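Uridylate kinase (Archaeoglobus fulgidus, PDB 2IJ9) probably catalyses the reversible, ATP-dependent phosphorylation of UMP to UDP, a step of pyrimidine nucleotide synthesis on the route to CTP. Local coordinates at residues Ala129-Gly140 with Ile193-Thr201; Pro160-Ser168 with Val179-Glu189. The protein carries 1 engineered substitution. All blocks are in the same frame, centred on the assembly; numbering follows the deposited sequence.

Contact 1 (Ala129-Gly140 with Ile193-Thr201)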
# COMPACT_ATOMS: atom_id res chain seq x y z
N ALA B 129 4.61 -19.59 28.99
CA ALA B 129 4.17 -20.19 27.73
C ALA B 129 4.91 -21.48 27.49
O ALA B 129 6.06 -21.63 27.91
CB ALA B 129 4.36 -19.24 26.58
N ASP B 130 4.24 -22.42 26.82
CA ASP B 130 4.83 -23.72 26.46
C ASP B 130 5.81 -23.58 25.30
O ASP B 130 6.83 -24.28 25.26
CB ASP B 130 3.74 -24.71 26.08
CG ASP B 130 2.86 -25.08 27.25
OD1 ASP B 130 1.66 -25.31 27.03
OD2 ASP B 130 3.37 -25.14 28.38
N VAL B 131 5.49 -22.69 24.37
CA VAL B 131 6.31 -22.50 23.18
C VAL B 131 6.17 -21.09 22.61
O VAL B 131 5.05 -20.58 22.40
CB VAL B 131 6.03 -23.61 22.10
CG1 VAL B 131 4.54 -23.64 21.66
CG2 VAL B 131 6.97 -23.50 20.91
N PHE B 132 7.32 -20.45 22.40
CA PHE B 132 7.40 -19.16 21.73
C PHE B 132 7.80 -19.32 20.27
O PHE B 132 8.96 -19.57 19.96
CB PHE B 132 8.39 -18.25 22.46
CG PHE B 132 8.59 -16.91 21.80
CD1 PHE B 132 7.58 -16.32 21.03
CD2 PHE B 132 9.78 -16.22 21.98
CE1 PHE B 132 7.78 -15.09 20.43
CE2 PHE B 132 9.98 -14.98 21.40
CZ PHE B 132 8.98 -14.41 20.62
N ILE B 133 6.84 -19.13 19.36
CA ILE B 133 7.09 -19.24 17.93
C ILE B 133 7.26 -17.86 17.29
O ILE B 133 6.31 -17.08 17.15
CB ILE B 133 5.96 -20.02 17.25
CG1 ILE B 133 5.78 -21.37 17.95
CG2 ILE B 133 6.27 -20.21 15.76
CD1 ILE B 133 4.67 -22.20 17.37
N ASN B 134 8.50 -17.56 16.90
CA ASN B 134 8.84 -16.26 16.33
C ASN B 134 8.86 -16.28 14.78
O ASN B 134 9.90 -16.53 14.16
CB ASN B 134 10.18 -15.77 16.91
CG ASN B 134 10.51 -14.37 16.49
OD1 ASN B 134 9.62 -13.54 16.30
ND2 ASN B 134 11.80 -14.09 16.36
N ALA B 135 7.70 -16.02 14.18
CA ALA B 135 7.54 -16.10 12.73
C ALA B 135 8.08 -14.86 12.02
O ALA B 135 7.39 -13.84 11.92
CB ALA B 135 6.09 -16.29 12.38
N THR B 136 9.31 -14.97 11.53
CA THR B 136 9.97 -13.87 10.84
C THR B 136 10.01 -14.10 9.31
O THR B 136 9.41 -15.05 8.80
CB THR B 136 11.39 -13.58 11.45
OG1 THR B 136 12.05 -12.54 10.72
CG2 THR B 136 12.26 -14.83 11.47
N ASN B 137 10.68 -13.20 8.58
CA ASN B 137 10.77 -13.30 7.12
C ASN B 137 12.04 -14.02 6.67
O ASN B 137 12.25 -14.25 5.48
CB ASN B 137 10.64 -11.92 6.45
CG ASN B 137 11.34 -10.83 7.24
OD1 ASN B 137 12.41 -11.03 7.80
ND2 ASN B 137 10.71 -9.65 7.28
N VAL B 138 12.89 -14.37 7.63
CA VAL B 138 14.02 -15.26 7.35
C VAL B 138 13.74 -16.66 7.92
O VAL B 138 12.78 -16.85 8.66
CB VAL B 138 15.39 -14.67 7.82
CG1 VAL B 138 15.56 -13.25 7.28
CG2 VAL B 138 15.50 -14.71 9.35
N ASP B 139 14.59 -17.62 7.56
CA ASP B 139 14.33 -19.05 7.80
C ASP B 139 14.73 -19.54 9.20
O ASP B 139 14.11 -20.45 9.75
CB ASP B 139 15.05 -19.87 6.72
CG ASP B 139 14.39 -21.21 6.44
OD1 ASP B 139 13.57 -21.70 7.25
OD2 ASP B 139 14.71 -21.79 5.37
N GLY B 140 15.76 -18.94 9.77
CA GLY B 140 16.19 -19.27 11.12
C GLY B 140 17.21 -18.25 11.57
O GLY B 140 17.23 -17.12 11.09
N ILE B 193 12.02 -20.88 27.96
CA ILE B 193 10.88 -21.31 27.14
C ILE B 193 11.32 -21.71 25.72
O ILE B 193 12.01 -20.93 25.03
CB ILE B 193 9.80 -20.20 27.08
CG1 ILE B 193 9.30 -19.88 28.48
CG2 ILE B 193 8.62 -20.62 26.21
CD1 ILE B 193 8.24 -18.80 28.52
N LYS B 194 10.92 -22.91 25.30
CA LYS B 194 11.26 -23.44 23.98
C LYS B 194 10.82 -22.49 22.88
O LYS B 194 9.62 -22.26 22.68
CB LYS B 194 10.62 -24.82 23.76
CG LYS B 194 11.17 -25.58 22.56
CD LYS B 194 10.06 -26.41 21.92
CE LYS B 194 10.59 -27.51 21.00
NZ LYS B 194 10.91 -28.77 21.74
N THR B 195 11.81 -21.96 22.17
CA THR B 195 11.59 -20.96 21.13
C THR B 195 11.84 -21.51 19.72
O THR B 195 12.59 -22.46 19.52
CB THR B 195 12.43 -19.68 21.41
OG1 THR B 195 12.05 -19.16 22.69
CG2 THR B 195 12.19 -18.59 20.37
N TYR B 196 11.15 -20.93 18.75
CA TYR B 196 11.39 -21.18 17.35
C TYR B 196 11.69 -19.84 16.69
O TYR B 196 11.15 -18.80 17.08
CB TYR B 196 10.17 -21.81 16.71
CG TYR B 196 10.04 -23.29 16.98
CD1 TYR B 196 9.54 -23.76 18.19
CD2 TYR B 196 10.43 -24.22 16.02
CE1 TYR B 196 9.43 -25.11 18.44
CE2 TYR B 196 10.32 -25.58 16.26
CZ TYR B 196 9.82 -26.02 17.47
OH TYR B 196 9.71 -27.38 17.71
N VAL B 197 12.59 -19.87 15.70
CA VAL B 197 12.84 -18.71 14.85
C VAL B 197 12.65 -19.19 13.40
O VAL B 197 13.44 -20.00 12.91
CB VAL B 197 14.26 -18.16 15.06
CG1 VAL B 197 14.59 -17.12 13.98
CG2 VAL B 197 14.38 -17.56 16.46
N ILE B 198 11.59 -18.73 12.74
CA ILE B 198 11.20 -19.38 11.50
C ILE B 198 10.76 -18.43 10.39
O ILE B 198 10.43 -17.27 10.65
CB ILE B 198 10.11 -20.45 11.74
CG1 ILE B 198 8.85 -19.81 12.34
CG2 ILE B 198 10.67 -21.59 12.61
CD1 ILE B 198 7.59 -20.65 12.16
N LEU B 199 10.79 -18.92 9.16
CA LEU B 199 10.12 -18.23 8.08
C LEU B 199 8.60 -18.34 8.27
O LEU B 199 8.01 -19.42 8.21
CB LEU B 199 10.59 -18.77 6.73
CG LEU B 199 10.12 -17.92 5.55
CD1 LEU B 199 11.28 -17.59 4.63
CD2 LEU B 199 8.92 -18.55 4.80
N GLY B 200 7.99 -17.19 8.53
CA GLY B 200 6.59 -17.12 8.89
C GLY B 200 5.64 -17.51 7.79
O GLY B 200 5.13 -16.65 7.06
N THR B 201 5.39 -18.81 7.65
CA THR B 201 4.34 -19.27 6.77
C THR B 201 3.48 -20.25 7.55
O THR B 201 4.01 -21.03 8.35
CB THR B 201 4.90 -19.90 5.49
OG1 THR B 201 3.90 -20.74 4.88
CG2 THR B 201 6.11 -20.74 5.79
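Phe132 pairs with Thr195 in the parallel pairing of strands 131-136 and 195-199, neighbours in the central sheet of the amino acid kinase fold. The pair illustrates how a parallel sheet is stitched by alternating backbone bonds. Phe132 N donates to Lys194 O and Tyr196 N to Phe132 O; the exchange continues with Asn134 N to Tyr196 O and Ile198 N to Asn134 O. Thr136 N then reaches Ile198 O at 2.7 Å, and Gly200 N returns to Thr136 O. Gly200 is the centre of an inverse gamma turn, so the last bond falls where the second strand bends away. Beyond Thr136 the first chain swings round the end of its partner, where Gly140 CA approaches Val197 O at 3.4 Å in a CA-H...O contact, a kind that Val131 CA also makes with Lys194 O.

Apolar contacts divide between the two faces of the sheet. On one, Phe132 and Thr195 lie side by side, with Phe132 CD2 3.7 Å from Thr195 CG2, while Ala120 and Ala121 of helix 117-126 pack against the Phe132 side chain. On the other, Ile133 CG2 meets Ile198 CD1 at 3.9 Å, and Val131 CG2 touches the edge of the Tyr196 ring at CD1. Helix 202-209 lies against this second face, and Tyr196 OH is hydrogen-bonded to Glu212 O.

Thr136 and Asn137, at the end of the first strand, are predicted ATP-binding residues, consistent with a nucleotide site at the carboxyl ends of the parallel strands. At the opposite end Thr195 OG1, beside its own backbone N (chi1 -59°), bonds back to Ile193 O of its own segment. There the CB of Ile193 points toward the first segment, and its CG2 lies 3.2 Å from Ala129 O.

Contact 2 (Pro160-Ser168 with Val179-Glu189)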
# COMPACT_ATOMS: atom_id res chain seq x y z
N PRO B 160 19.81 -21.24 24.43
CA PRO B 160 19.65 -19.85 24.82
C PRO B 160 20.97 -19.07 24.86
O PRO B 160 21.10 -18.05 24.16
CB PRO B 160 19.06 -19.95 26.25
CG PRO B 160 18.64 -21.39 26.43
CD PRO B 160 18.89 -22.13 25.16
N GLN B 161 21.94 -19.56 25.63
CA GLN B 161 23.24 -18.89 25.79
C GLN B 161 23.93 -18.68 24.45
O GLN B 161 24.49 -17.60 24.19
CB GLN B 161 24.17 -19.70 26.72
CG GLN B 161 23.80 -19.66 28.20
CD GLN B 161 22.70 -20.64 28.57
OE1 GLN B 161 22.31 -21.49 27.77
NE2 GLN B 161 22.20 -20.53 29.79
N GLN B 162 23.87 -19.70 23.61
CA GLN B 162 24.41 -19.62 22.26
C GLN B 162 23.75 -18.47 21.49
O GLN B 162 24.45 -17.59 20.96
CB GLN B 162 24.19 -20.94 21.51
CG GLN B 162 24.98 -22.14 22.04
CD GLN B 162 24.71 -23.39 21.22
OE1 GLN B 162 23.88 -24.23 21.58
NE2 GLN B 162 25.41 -23.52 20.10
N LEU B 163 22.41 -18.49 21.46
CA LEU B 163 21.62 -17.46 20.79
C LEU B 163 21.97 -16.07 21.30
O LEU B 163 22.12 -15.14 20.50
CB LEU B 163 20.12 -17.70 20.97
CG LEU B 163 19.23 -16.52 20.55
CD1 LEU B 163 19.25 -16.28 19.03
CD2 LEU B 163 17.80 -16.67 21.08
N VAL B 164 22.11 -15.94 22.61
CA VAL B 164 22.51 -14.66 23.18
C VAL B 164 23.82 -14.20 22.53
O VAL B 164 23.86 -13.12 21.92
CB VAL B 164 22.59 -14.71 24.72
CG1 VAL B 164 23.11 -13.37 25.28
CG2 VAL B 164 21.22 -15.03 25.32
N GLU B 165 24.85 -15.04 22.62
CA GLU B 165 26.15 -14.75 22.01
C GLU B 165 26.04 -14.35 20.54
O GLU B 165 26.65 -13.37 20.11
CB GLU B 165 27.08 -15.96 22.13
CG GLU B 165 27.81 -16.05 23.46
CD GLU B 165 29.19 -16.69 23.32
OE1 GLU B 165 29.34 -17.62 22.50
OE2 GLU B 165 30.11 -16.26 24.04
N ILE B 166 25.25 -15.11 19.79
CA ILE B 166 25.06 -14.88 18.37
C ILE B 166 24.53 -13.47 18.07
O ILE B 166 24.97 -12.84 17.11
CB ILE B 166 24.14 -15.97 17.77
CG1 ILE B 166 24.76 -16.58 16.52
CG2 ILE B 166 22.73 -15.46 17.46
CD1 ILE B 166 24.25 -17.96 16.28
N VAL B 167 23.62 -12.98 18.91
CA VAL B 167 23.07 -11.64 18.74
C VAL B 167 23.63 -10.69 19.80
O VAL B 167 22.97 -9.72 20.19
CB VAL B 167 21.50 -11.59 18.72
CG1 VAL B 167 20.97 -11.55 17.29
CG2 VAL B 167 20.89 -12.75 19.49
N SER B 168 24.85 -10.96 20.25
CA SER B 168 25.50 -10.10 21.23
C SER B 168 26.67 -9.45 20.55
O SER B 168 27.30 -8.52 21.08
CB SER B 168 26.00 -10.93 22.41
OG SER B 168 26.18 -10.11 23.54
N VAL B 179 16.86 -9.84 13.04
CA VAL B 179 15.86 -10.51 13.87
C VAL B 179 16.66 -11.57 14.59
O VAL B 179 17.81 -11.76 14.25
CB VAL B 179 14.79 -11.19 12.99
CG1 VAL B 179 13.59 -10.27 12.82
CG2 VAL B 179 15.35 -11.58 11.61
N ILE B 180 16.20 -12.24 15.65
CA ILE B 180 15.58 -11.80 16.87
C ILE B 180 16.37 -10.69 17.59
O ILE B 180 17.56 -10.49 17.35
CB ILE B 180 15.60 -13.07 17.78
CG1 ILE B 180 14.37 -13.18 18.68
CG2 ILE B 180 16.95 -13.20 18.53
CD1 ILE B 180 13.95 -14.64 18.95
N ASP B 181 15.69 -9.97 18.49
CA ASP B 181 16.28 -8.88 19.28
C ASP B 181 17.18 -9.45 20.38
O ASP B 181 17.00 -10.58 20.81
CB ASP B 181 15.16 -8.01 19.88
CG ASP B 181 15.66 -6.76 20.59
OD1 ASP B 181 16.76 -6.25 20.24
OD2 ASP B 181 14.95 -6.26 21.49
N LEU B 182 18.16 -8.66 20.81
CA LEU B 182 19.07 -9.03 21.90
C LEU B 182 18.30 -9.24 23.21
O LEU B 182 18.49 -10.27 23.88
CB LEU B 182 20.15 -7.96 22.08
CG LEU B 182 21.00 -7.94 23.37
CD1 LEU B 182 21.95 -9.13 23.46
CD2 LEU B 182 21.77 -6.62 23.47
N LEU B 183 17.45 -8.28 23.55
CA LEU B 183 16.66 -8.33 24.78
C LEU B 183 15.66 -9.48 24.72
O LEU B 183 15.37 -10.10 25.73
CB LEU B 183 15.95 -7.00 25.06
CG LEU B 183 16.81 -5.73 25.04
CD1 LEU B 183 15.96 -4.48 25.26
CD2 LEU B 183 17.95 -5.80 26.06
N ALA B 184 15.15 -9.75 23.52
CA ALA B 184 14.29 -10.92 23.28
C ALA B 184 15.02 -12.21 23.66
O ALA B 184 14.49 -13.03 24.42
CB ALA B 184 13.85 -10.97 21.82
N ALA B 185 16.24 -12.36 23.15
CA ALA B 185 17.11 -13.52 23.42
C ALA B 185 17.45 -13.66 24.89
O ALA B 185 17.30 -14.74 25.47
CB ALA B 185 18.38 -13.43 22.58
N LYS B 186 17.91 -12.56 25.50
CA LYS B 186 18.14 -12.50 26.94
C LYS B 186 16.90 -12.95 27.70
O LYS B 186 16.99 -13.81 28.59
CB LYS B 186 18.52 -11.07 27.36
CG LYS B 186 19.94 -10.67 26.99
CD LYS B 186 20.08 -9.17 26.76
CE LYS B 186 20.00 -8.37 28.06
NZ LYS B 186 21.09 -8.68 29.02
N ILE B 187 15.74 -12.39 27.33
CA ILE B 187 14.46 -12.78 27.91
C ILE B 187 14.18 -14.27 27.68
O ILE B 187 13.75 -14.96 28.60
CB ILE B 187 13.30 -11.90 27.41
CG1 ILE B 187 13.50 -10.45 27.89
CG2 ILE B 187 11.96 -12.41 27.96
CD1 ILE B 187 12.78 -9.39 27.04
N ILE B 188 14.46 -14.77 26.47
CA ILE B 188 14.28 -16.20 26.20
C ILE B 188 15.16 -17.08 27.09
O ILE B 188 14.74 -18.16 27.53
CB ILE B 188 14.57 -16.56 24.74
CG1 ILE B 188 13.71 -15.73 23.81
CG2 ILE B 188 14.29 -18.04 24.51
CD1 ILE B 188 14.19 -15.73 22.38
N GLU B 189 16.38 -16.60 27.36
CA GLU B 189 17.33 -17.32 28.22
C GLU B 189 16.82 -17.40 29.65
O GLU B 189 16.82 -18.48 30.24
CB GLU B 189 18.73 -16.69 28.18
CG GLU B 189 19.77 -17.54 28.89
CD GLU B 189 21.10 -16.83 29.09
OE1 GLU B 189 21.30 -15.76 28.50
OE2 GLU B 189 21.95 -17.36 29.84
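Glu189 lies across Pro160 and Val164 where two antiparallel helices, 160-166 and 182-189, pack side by side at the edge of the amino acid kinase fold. Their axes approach to 8.8 Å with an angle of 165° between their directions. Glu189 shows how an acidic residue can serve such an interface through its aliphatic stem. CB rests against Pro160 CB, and CG against the same carbon at 3.6 Å. With CG anti to the backbone N (chi1 -171°) and the chain extended beyond it, the carboxylate is carried across the neighbouring helix. CD passes near Gln161 CG; OE1 then meets Val164 CG2, while OE2 lies 3.2 Å from Gln161 NE2, the amide and carboxylate planes being 72° apart.

Further in, apolar side chains make most of the contact. Leu163 sets CD2 against Ala185 CB at 3.6 Å and 4.0 Å from Ile188 CD1, while CD1 reaches Ile180 CG2. Val167 CG2 packs against both Ala185 CB and Ile180 CG2. Leu163 and Pro160 also touch Ile218 of strand 216-218, which seats this helix on the sheet. At the other end Leu182 CD1 comes to 3.5 Å from Val167 O.

Overall arrangement
The two contacts illustrate how an alpha/beta fold changes its chemistry from core to periphery. Contact 1 is buried near the middle of the chain, where a regular series of backbone bonds joins two sheet strands. Contact 2 lies farther out and is partly buried; its helices meet mainly through apolar side chains and the stem of a glutamate. The elements run on: helix 182-191 leads directly into strand 195-199, and contact 2 is nested within the loop that contact 1 closes. The layers also touch, Ile188 CG2 packing on Thr195 and Val179 on Thr136. Both helices thus rest on the sheet side by side, segment 179-189 on strand 195-199 and helix 160-166 on strand 216-218.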